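Local structure of protein FimX (Pseudomonas aeruginosa PAO1, 3HV8) at residues Q26-N31 / E81-W86; P39-R44 / M259-S264; S115-G120 / T149-Q154. The protein is an EAL-domain protein with a TIM-barrel-like fold that binds C2E. All blocks are in the same frame, centred on the assembly; numbering follows the deposited sequence. Where two conformers were deposited one is given.

Interaction 1 of 3, residues Q26-N31 / E81-W86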
loop_
_atom_site.group_PDB
_atom_site.type_symbol
_atom_site.label_atom_id
_atom_site.label_comp_id
_atom_site.label_asym_id
_atom_site.label_seq_id
_atom_site.Cartn_x
_atom_site.Cartn_y
_atom_site.Cartn_z
ATOM N N GLN A 26 0.606 15.849 19.251
ATOM C CA GLN A 26 1.836 16.635 19.183
ATOM C C GLN A 26 2.684 16.254 17.965
ATOM O O GLN A 26 3.220 17.117 17.273
ATOM C CB GLN A 26 2.614 16.429 20.480
ATOM C CG GLN A 26 3.996 16.985 20.543
ATOM C CD GLN A 26 4.529 16.902 21.955
ATOM O OE1 GLN A 26 4.136 17.684 22.819
ATOM N NE2 GLN A 26 5.401 15.932 22.206
ATOM N N ALA A 27 2.809 14.958 17.699
ATOM C CA ALA A 27 3.607 14.475 16.572
ATOM C C ALA A 27 3.132 15.033 15.223
ATOM O O ALA A 27 3.959 15.344 14.360
ATOM C CB ALA A 27 3.575 12.934 16.539
ATOM N N LEU A 28 1.815 15.138 15.055
ATOM C CA LEU A 28 1.187 15.669 13.846
ATOM C C LEU A 28 1.534 17.124 13.594
ATOM O O LEU A 28 1.428 17.605 12.463
ATOM C CB LEU A 28 -0.332 15.524 13.920
ATOM C CG LEU A 28 -0.827 14.112 13.605
ATOM C CD1 LEU A 28 -2.257 13.954 14.087
ATOM C CD2 LEU A 28 -0.677 13.808 12.102
ATOM N N GLU A 29 1.943 17.817 14.649
ATOM C CA GLU A 29 2.294 19.236 14.530
ATOM C C GLU A 29 3.797 19.499 14.554
ATOM O O GLU A 29 4.229 20.646 14.395
ATOM C CB GLU A 29 1.603 20.047 15.630
ATOM C CG GLU A 29 0.083 19.985 15.601
ATOM C CD GLU A 29 -0.525 20.691 14.396
ATOM O OE1 GLU A 29 -1.770 20.753 14.316
ATOM O OE2 GLU A 29 0.233 21.187 13.533
ATOM N N THR A 30 4.597 18.461 14.749
ATOM C CA THR A 30 6.048 18.627 14.863
ATOM C C THR A 30 6.877 17.733 13.938
ATOM O O THR A 30 8.084 17.591 14.123
ATOM C CB THR A 30 6.506 18.360 16.295
ATOM O OG1 THR A 30 6.112 17.027 16.662
ATOM C CG2 THR A 30 5.873 19.347 17.256
ATOM N N ASN A 31 6.232 17.124 12.941
ATOM C CA ASN A 31 6.908 16.176 12.039
ATOM C C ASN A 31 7.571 15.015 12.775
ATOM O O ASN A 31 8.609 14.522 12.348
ATOM C CB ASN A 31 7.972 16.857 11.152
ATOM C CG ASN A 31 7.374 17.586 9.970
ATOM O OD1 ASN A 31 6.305 17.241 9.483
ATOM N ND2 ASN A 31 8.072 18.615 9.501
ATOM N N GLU A 81 -7.484 10.423 9.867
ATOM C CA GLU A 81 -7.458 11.203 8.642
ATOM C C GLU A 81 -6.257 12.133 8.615
ATOM O O GLU A 81 -5.566 12.246 7.604
ATOM C CB GLU A 81 -8.746 12.007 8.479
ATOM C CG GLU A 81 -10.027 11.160 8.426
ATOM C CD GLU A 81 -10.690 10.980 9.787
ATOM O OE1 GLU A 81 -9.999 11.070 10.824
ATOM O OE2 GLU A 81 -11.919 10.746 9.813
ATOM N N LYS A 82 -5.988 12.791 9.742
ATOM C CA LYS A 82 -4.829 13.681 9.834
ATOM C C LYS A 82 -3.510 12.944 9.621
ATOM O O LYS A 82 -2.607 13.456 8.972
ATOM C CB LYS A 82 -4.802 14.409 11.185
ATOM C CG LYS A 82 -5.631 15.674 11.209
ATOM C CD LYS A 82 -5.307 16.514 12.434
ATOM C CE LYS A 82 -6.475 16.547 13.396
ATOM N NZ LYS A 82 -7.622 17.269 12.783
ATOM N N ILE A 83 -3.374 11.745 10.178
ATOM C CA ILE A 83 -2.178 10.955 9.931
ATOM C C ILE A 83 -2.034 10.623 8.446
ATOM O O ILE A 83 -0.954 10.778 7.865
ATOM C CB ILE A 83 -2.177 9.658 10.782
ATOM C CG1 ILE A 83 -1.943 10.008 12.257
ATOM C CG2 ILE A 83 -1.149 8.669 10.257
ATOM C CD1 ILE A 83 -2.065 8.816 13.203
ATOM N N ASP A 84 -3.125 10.201 7.818
ATOM C CA ASP A 84 -3.076 9.908 6.390
ATOM C C ASP A 84 -2.695 11.151 5.569
ATOM O O ASP A 84 -1.910 11.048 4.632
ATOM C CB ASP A 84 -4.415 9.330 5.898
ATOM C CG ASP A 84 -4.623 7.874 6.302
ATOM O OD1 ASP A 84 -3.655 7.199 6.730
ATOM O OD2 ASP A 84 -5.773 7.417 6.187
ATOM N N ARG A 85 -3.227 12.320 5.919
ATOM C CA ARG A 85 -2.862 13.525 5.174
ATOM C C ARG A 85 -1.376 13.835 5.344
ATOM O O ARG A 85 -0.731 14.269 4.390
ATOM C CB ARG A 85 -3.683 14.745 5.616
ATOM C CG ARG A 85 -5.207 14.580 5.558
ATOM C CD ARG A 85 -5.782 14.519 4.156
ATOM N NE ARG A 85 -7.255 14.478 4.166
ATOM C CZ ARG A 85 -8.044 15.552 4.106
ATOM N NH1 ARG A 85 -9.367 15.413 4.125
ATOM N NH2 ARG A 85 -7.515 16.769 4.024
ATOM N N TRP A 86 -0.827 13.608 6.541
ATOM C CA TRP A 86 0.605 13.829 6.779
ATOM C C TRP A 86 1.419 12.906 5.868
ATOM O O TRP A 86 2.379 13.329 5.221
ATOM C CB TRP A 86 0.967 13.577 8.258
ATOM C CG TRP A 86 2.354 14.004 8.599
ATOM C CD1 TRP A 86 2.724 15.213 9.147
ATOM C CD2 TRP A 86 3.566 13.265 8.414
ATOM N NE1 TRP A 86 4.079 15.258 9.305
ATOM C CE2 TRP A 86 4.630 14.090 8.852
ATOM C CE3 TRP A 86 3.865 11.995 7.900
ATOM C CZ2 TRP A 86 5.968 13.679 8.810
ATOM C CZ3 TRP A 86 5.194 11.587 7.858
ATOM C CH2 TRP A 86 6.231 12.432 8.305
#
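Leu28 fills the gap between helix 20-30 and helix 80-96 with its two methyls. CD2 lies over the backbone of the second helix, 3.7 Å from Lys82 O and 4.0 Å from Ile83 CG1, while CD1 rests against Lys82 CB at 3.9 Å. This is the tight part: Ile83 is buried behind it, and Trp86 CB adds apolar surface on the C-terminal side. The short segments run nearly parallel, 24° apart, with axes 10.7 Å from each other.

The outer part is sparser and polar. Trp86 swings its indole toward the end of helix 20-30 with CG anti to the backbone N (chi1 -170°), and NE1 donates to Asn31 OD1 over 3.0 Å. The bond is bent, 145° at the hydrogen; the donor lies in the plane of the amide carbonyl, yet OD1 sits slightly off the indole plane, amide and ring being strongly inclined to each other. Asn31, with positive phi just past the helix, is solvent-exposed, and the chain of Lys82 turns away from the contact.

Phe33 of strand 33-42 meets the Trp86 ring, and Asp84 of helix 80-96 hydrogen-bonds C2E. The contact is helix against helix, on the periphery of the EAL-domain barrel.

Interaction 2 of 3, residues P39-R44 / M259-S264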
loop_
_atom_site.group_PDB
_atom_site.type_symbol
_atom_site.label_atom_id
_atom_site.label_comp_id
_atom_site.label_asym_id
_atom_site.label_seq_id
_atom_site.Cartn_x
_atom_site.Cartn_y
_atom_site.Cartn_z
ATOM N N PRO A 39 11.017 -1.367 -1.595
ATOM C CA PRO A 39 10.849 -1.485 -3.047
ATOM C C PRO A 39 9.929 -2.634 -3.425
ATOM O O PRO A 39 9.865 -3.663 -2.738
ATOM C CB PRO A 39 12.283 -1.731 -3.555
ATOM C CG PRO A 39 12.978 -2.338 -2.373
ATOM C CD PRO A 39 12.409 -1.613 -1.171
ATOM N N VAL A 40 9.192 -2.421 -4.515
ATOM C CA VAL A 40 8.324 -3.422 -5.116
ATOM C C VAL A 40 8.930 -3.723 -6.485
ATOM O O VAL A 40 9.096 -2.827 -7.313
ATOM C CB VAL A 40 6.855 -2.897 -5.234
ATOM C CG1 VAL A 40 5.960 -3.902 -5.921
ATOM C CG2 VAL A 40 6.297 -2.557 -3.836
ATOM N N ILE A 41 9.266 -4.987 -6.707
ATOM C CA ILE A 41 10.094 -5.382 -7.840
ATOM C C ILE A 41 9.251 -5.970 -8.982
ATOM O O ILE A 41 8.444 -6.870 -8.754
ATOM C CB ILE A 41 11.178 -6.390 -7.353
ATOM C CG1 ILE A 41 12.341 -5.643 -6.685
ATOM C CG2 ILE A 41 11.717 -7.202 -8.508
ATOM C CD1 ILE A 41 11.999 -4.998 -5.362
ATOM N N SER A 42 9.448 -5.452 -10.198
ATOM C CA SER A 42 8.792 -5.979 -11.406
ATOM C C SER A 42 9.499 -7.239 -11.877
ATOM O O SER A 42 10.732 -7.251 -11.994
ATOM C CB SER A 42 8.811 -4.946 -12.549
ATOM O OG SER A 42 8.394 -5.528 -13.785
ATOM N N LEU A 43 8.726 -8.279 -12.163
ATOM C CA LEU A 43 9.273 -9.505 -12.743
ATOM C C LEU A 43 9.090 -9.571 -14.257
ATOM O O LEU A 43 9.615 -10.482 -14.892
ATOM C CB LEU A 43 8.647 -10.738 -12.099
ATOM C CG LEU A 43 8.971 -10.919 -10.610
ATOM C CD1 LEU A 43 8.419 -12.234 -10.114
ATOM C CD2 LEU A 43 10.499 -10.840 -10.398
ATOM N N ARG A 44 8.360 -8.622 -14.839
ATOM C CA ARG A 44 7.947 -8.772 -16.240
ATOM C C ARG A 44 8.432 -7.669 -17.166
ATOM O O ARG A 44 7.973 -7.570 -18.302
ATOM C CB ARG A 44 6.425 -8.896 -16.335
ATOM C CG ARG A 44 5.841 -9.933 -15.390
ATOM C CD ARG A 44 6.439 -11.340 -15.602
ATOM N NE ARG A 44 6.183 -12.198 -14.441
ATOM C CZ ARG A 44 6.745 -13.384 -14.223
ATOM N NH1 ARG A 44 6.448 -14.069 -13.117
ATOM N NH2 ARG A 44 7.608 -13.886 -15.103
ATOM N N MET A 259 15.317 5.796 -0.603
ATOM C CA MET A 259 14.986 5.143 -1.862
ATOM C C MET A 259 16.239 4.986 -2.716
ATOM O O MET A 259 16.478 5.774 -3.633
ATOM C CB MET A 259 13.937 5.946 -2.629
ATOM C CG MET A 259 12.527 5.846 -2.047
ATOM S SD MET A 259 11.322 6.860 -2.947
ATOM C CE MET A 259 11.618 8.466 -2.218
ATOM N N ASP A 260 17.042 3.975 -2.413
ATOM C CA ASP A 260 18.252 3.745 -3.205
ATOM C C ASP A 260 18.408 2.301 -3.671
ATOM O O ASP A 260 19.519 1.808 -3.858
ATOM C CB ASP A 260 19.521 4.269 -2.500
ATOM C CG ASP A 260 19.583 3.905 -1.032
ATOM O OD1 ASP A 260 18.876 2.969 -0.612
ATOM O OD2 ASP A 260 20.353 4.555 -0.292
ATOM N N TYR A 261 17.279 1.634 -3.881
ATOM C CA TYR A 261 17.274 0.291 -4.433
ATOM C C TYR A 261 17.708 0.341 -5.891
ATOM O O TYR A 261 17.322 1.242 -6.637
ATOM C CB TYR A 261 15.877 -0.341 -4.328
ATOM C CG TYR A 261 15.846 -1.797 -4.699
ATOM C CD1 TYR A 261 15.368 -2.215 -5.940
ATOM C CD2 TYR A 261 16.319 -2.770 -3.813
ATOM C CE1 TYR A 261 15.347 -3.548 -6.281
ATOM C CE2 TYR A 261 16.304 -4.105 -4.153
ATOM C CZ TYR A 261 15.823 -4.490 -5.383
ATOM O OH TYR A 261 15.804 -5.821 -5.727
ATOM N N ASP A 262 18.508 -0.640 -6.290
ATOM C CA ASP A 262 18.940 -0.762 -7.669
ATOM C C ASP A 262 17.943 -1.620 -8.442
ATOM O O ASP A 262 18.033 -2.847 -8.426
ATOM C CB ASP A 262 20.336 -1.390 -7.713
ATOM C CG ASP A 262 20.969 -1.310 -9.084
ATOM O OD1 ASP A 262 20.339 -0.735 -9.995
ATOM O OD2 ASP A 262 22.097 -1.824 -9.246
ATOM N N PHE A 263 16.989 -0.977 -9.114
ATOM C CA PHE A 263 15.973 -1.704 -9.877
ATOM C C PHE A 263 16.534 -2.256 -11.189
ATOM O O PHE A 263 16.028 -3.242 -11.729
ATOM C CB PHE A 263 14.759 -0.812 -10.173
ATOM C CG PHE A 263 13.957 -0.436 -8.952
ATOM C CD1 PHE A 263 12.865 -1.198 -8.549
ATOM C CD2 PHE A 263 14.280 0.695 -8.220
ATOM C CE1 PHE A 263 12.132 -0.847 -7.433
ATOM C CE2 PHE A 263 13.548 1.052 -7.103
ATOM C CZ PHE A 263 12.474 0.278 -6.712
ATOM N N SER A 264 17.580 -1.614 -11.699
ATOM C CA SER A 264 18.170 -2.008 -12.973
ATOM C C SER A 264 18.672 -3.446 -12.923
ATOM O O SER A 264 19.583 -3.768 -12.161
ATOM C CB SER A 264 19.318 -1.068 -13.350
ATOM O OG SER A 264 20.485 -1.356 -12.602
#
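Tyr261 holds CG anti to its own nitrogen (chi1 -172°), which carries the phenol ring out to Pro39 and Ile41, whereas Phe263 places CG beside the backbone N (chi1 -68°) and turns its ring back so that a face meets Tyr261 CD1. The two aromatic side chains thus converge on the same strand from residues two apart in an irregular tail.

Pro39 is wedged against both. Its CG stands over one face of the Tyr261 ring, 4.0 Å from the centroid and 26° off the normal, a CH-pi contact displaced toward the rim. Its CB touches Phe263 CZ at 3.7 Å, approaching that second ring obliquely. Farther along the strand Ile41 reaches the outer end of the phenol: CG1 lies 3.6 Å from Tyr261 OH, and CD1 is 3.8 Å from Tyr261 CE1. The isoleucine and tyrosine side chains cross at about a right angle.

Within the tail the rings brace each other. Tyr261 CD1 sits 3.6 Å above the Phe263 plane, over its centre, while Phe263 CG meets the tyrosine ring at its edge. Phe263 in turn presents its own edge to the strand backbone, with CE1 3.6 Å from Val40 O. At the last modelled residue, Ser264 OG forms a hydrogen bond with Asp262 OD1 (2.7 Å), though Ser264 is poorly ordered.

The contact returns the C-terminal tail to a strand near the start of the domain. Strand 33-42 runs antiparallel to both strand 49-58 and strand 246-247. Tyr51 of strand 49-58 secures the tail: its hydroxyl accepts from Tyr261 N and its ring meets Phe263 edge-to-face, while Gln253 of a nearby loop touches Pro39 and Tyr261.

Interaction 3 of 3, residues S115-G120 / T149-Q154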
loop_
_atom_site.group_PDB
_atom_site.type_symbol
_atom_site.label_atom_id
_atom_site.label_comp_id
_atom_site.label_asym_id
_atom_site.label_seq_id
_atom_site.Cartn_x
_atom_site.Cartn_y
_atom_site.Cartn_z
ATOM N N SER A 115 -10.041 7.488 6.220
ATOM C CA SER A 115 -9.882 8.242 4.983
ATOM C C SER A 115 -10.846 7.768 3.892
ATOM O O SER A 115 -11.303 8.568 3.079
ATOM C CB SER A 115 -8.432 8.223 4.498
ATOM O OG SER A 115 -7.619 9.013 5.353
ATOM N N LEU A 116 -11.172 6.478 3.871
ATOM C CA LEU A 116 -12.158 5.994 2.902
ATOM C C LEU A 116 -13.470 6.731 3.074
ATOM O O LEU A 116 -14.144 7.068 2.100
ATOM C CB LEU A 116 -12.422 4.503 3.076
ATOM C CG LEU A 116 -11.293 3.568 2.697
ATOM C CD1 LEU A 116 -11.701 2.118 2.935
ATOM C CD2 LEU A 116 -10.908 3.784 1.239
ATOM N N GLN A 117 -13.832 6.967 4.327
ATOM C CA GLN A 117 -15.119 7.579 4.637
ATOM C C GLN A 117 -15.131 9.111 4.591
ATOM O O GLN A 117 -16.157 9.738 4.855
ATOM C CB GLN A 117 -15.570 7.110 6.018
ATOM C CG GLN A 117 -15.778 5.614 6.103
ATOM C CD GLN A 117 -16.179 5.181 7.493
ATOM O OE1 GLN A 117 -15.330 5.008 8.365
ATOM N NE2 GLN A 117 -17.480 5.006 7.711
ATOM N N ASP A 118 -13.992 9.710 4.263
ATOM C CA ASP A 118 -13.801 11.159 4.385
ATOM C C ASP A 118 -14.126 11.834 3.058
ATOM O O ASP A 118 -13.356 11.738 2.114
ATOM C CB ASP A 118 -12.341 11.414 4.770
ATOM C CG ASP A 118 -12.024 12.880 5.008
ATOM O OD1 ASP A 118 -10.861 13.165 5.381
ATOM O OD2 ASP A 118 -12.913 13.745 4.829
ATOM N N PRO A 119 -15.277 12.528 2.979
ATOM C CA PRO A 119 -15.665 13.189 1.728
ATOM C C PRO A 119 -14.716 14.331 1.361
ATOM O O PRO A 119 -14.734 14.815 0.234
ATOM C CB PRO A 119 -17.052 13.749 2.063
ATOM C CG PRO A 119 -17.023 13.914 3.550
ATOM C CD PRO A 119 -16.316 12.681 4.010
ATOM N N GLY A 120 -13.879 14.756 2.300
ATOM C CA GLY A 120 -12.933 15.820 2.016
ATOM C C GLY A 120 -11.617 15.369 1.400
ATOM O O GLY A 120 -10.817 16.190 0.959
ATOM N N THR A 149 -14.065 -4.120 1.567
ATOM C CA THR A 149 -15.265 -4.919 1.703
ATOM C C THR A 149 -16.236 -4.298 2.722
ATOM O O THR A 149 -17.442 -4.232 2.493
ATOM C CB THR A 149 -14.854 -6.342 2.103
ATOM O OG1 THR A 149 -13.820 -6.793 1.203
ATOM C CG2 THR A 149 -16.031 -7.284 2.024
ATOM N N SER A 150 -15.697 -3.795 3.826
ATOM C CA SER A 150 -16.514 -3.178 4.869
ATOM C C SER A 150 -17.156 -1.878 4.427
ATOM O O SER A 150 -18.245 -1.521 4.888
ATOM C CB SER A 150 -15.648 -2.848 6.093
ATOM O OG SER A 150 -15.149 -4.004 6.734
ATOM N N TYR A 151 -16.460 -1.135 3.576
ATOM C CA TYR A 151 -16.883 0.200 3.168
ATOM C C TYR A 151 -16.958 0.249 1.648
ATOM O O TYR A 151 -16.370 1.122 1.010
ATOM C CB TYR A 151 -15.888 1.255 3.690
ATOM C CG TYR A 151 -15.705 1.170 5.187
ATOM C CD1 TYR A 151 -16.659 1.699 6.049
ATOM C CD2 TYR A 151 -14.604 0.521 5.736
ATOM C CE1 TYR A 151 -16.499 1.602 7.424
ATOM C CE2 TYR A 151 -14.438 0.419 7.114
ATOM C CZ TYR A 151 -15.400 0.955 7.945
ATOM O OH TYR A 151 -15.245 0.824 9.309
ATOM N N LEU A 152 -17.671 -0.714 1.078
ATOM C CA LEU A 152 -17.650 -0.918 -0.367
ATOM C C LEU A 152 -18.127 0.303 -1.145
ATOM O O LEU A 152 -17.482 0.719 -2.099
ATOM C CB LEU A 152 -18.473 -2.144 -0.726
ATOM C CG LEU A 152 -18.403 -2.572 -2.185
ATOM C CD1 LEU A 152 -17.024 -3.116 -2.508
ATOM C CD2 LEU A 152 -19.473 -3.620 -2.465
ATOM N N LYS A 153 -19.246 0.894 -0.741
ATOM C CA LYS A 153 -19.738 2.076 -1.448
ATOM C C LYS A 153 -18.731 3.224 -1.403
ATOM O O LYS A 153 -18.462 3.873 -2.417
ATOM C CB LYS A 153 -21.105 2.512 -0.911
ATOM C CG LYS A 153 -22.230 1.598 -1.383
ATOM C CD LYS A 153 -23.615 2.125 -1.033
ATOM C CE LYS A 153 -24.667 1.037 -1.246
ATOM N NZ LYS A 153 -26.060 1.574 -1.271
ATOM N N GLN A 154 -18.120 3.448 -0.242
ATOM C CA GLN A 154 -17.133 4.514 -0.125
ATOM C C GLN A 154 -15.851 4.226 -0.900
ATOM O O GLN A 154 -15.253 5.128 -1.478
ATOM C CB GLN A 154 -16.804 4.762 1.339
ATOM C CG GLN A 154 -18.017 5.173 2.127
ATOM C CD GLN A 154 -18.631 4.019 2.906
ATOM O OE1 GLN A 154 -18.828 2.910 2.388
ATOM N NE2 GLN A 154 -18.936 4.280 4.168
HETATM O O HOH W 1 -15.128 7.821 -0.455
#
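The Tyr151 ring and the Gln117 carboxamide are the flat groups that meet, their planes 38° apart. The amide comes at the ring obliquely: Gln117 NE2 and CD both lie 3.6 Å from Tyr151 CE1. Gln117 gets there through a chain extended beyond CG (chi2 178°), which spans the gap along the exposed side.

Tyr151 occupies the break between helix 145-150 and helix 152-164 and sits at the N-cap position of the second. Helices 113-116 and 145-150 directly follow the parallel strands 105-110 and 139-144, so the contact lies at the C-terminal end of the barrel strands, the end where TIM barrels carry their pockets.

On the backbone side, Gln154 CB packs 3.6 Å from Leu116 O. A water lies 2.8 Å from Leu116 O and 2.9 Å from Gln154 O, near the end of helix 113-116, and can donate to either, though other acceptors compete for its protons. Beyond the contact the chain turns toward helix 121-132, and Asp118 OD2 caps the turn by accepting from Gly120 N at 2.9 Å.

In the fold
Interactions 1 and 3 adjoin, their centres 20 Å apart, and are joined through helix 80-96: Asp84 OD2 lies 2.6 Å from Ser115 OG, a probable hydrogen bond, and Arg85 NH1 forms a 3.0 Å salt bridge with Asp118 OD1. Asp84 also bonds C2E through its other oxygen, so this junction ties both contacts to the ligand pocket. The Ile83 side chain is about 5 Å from C2E, those of Pro39 and Leu116 about 9 and 10 Å. Interaction 2 stands apart, its centre 29 Å from that of interaction 1 and 31 Å from that of interaction 3, which its chain closure encloses; helix 20-30 of interaction 1 is followed by strand 33-42 of interaction 2.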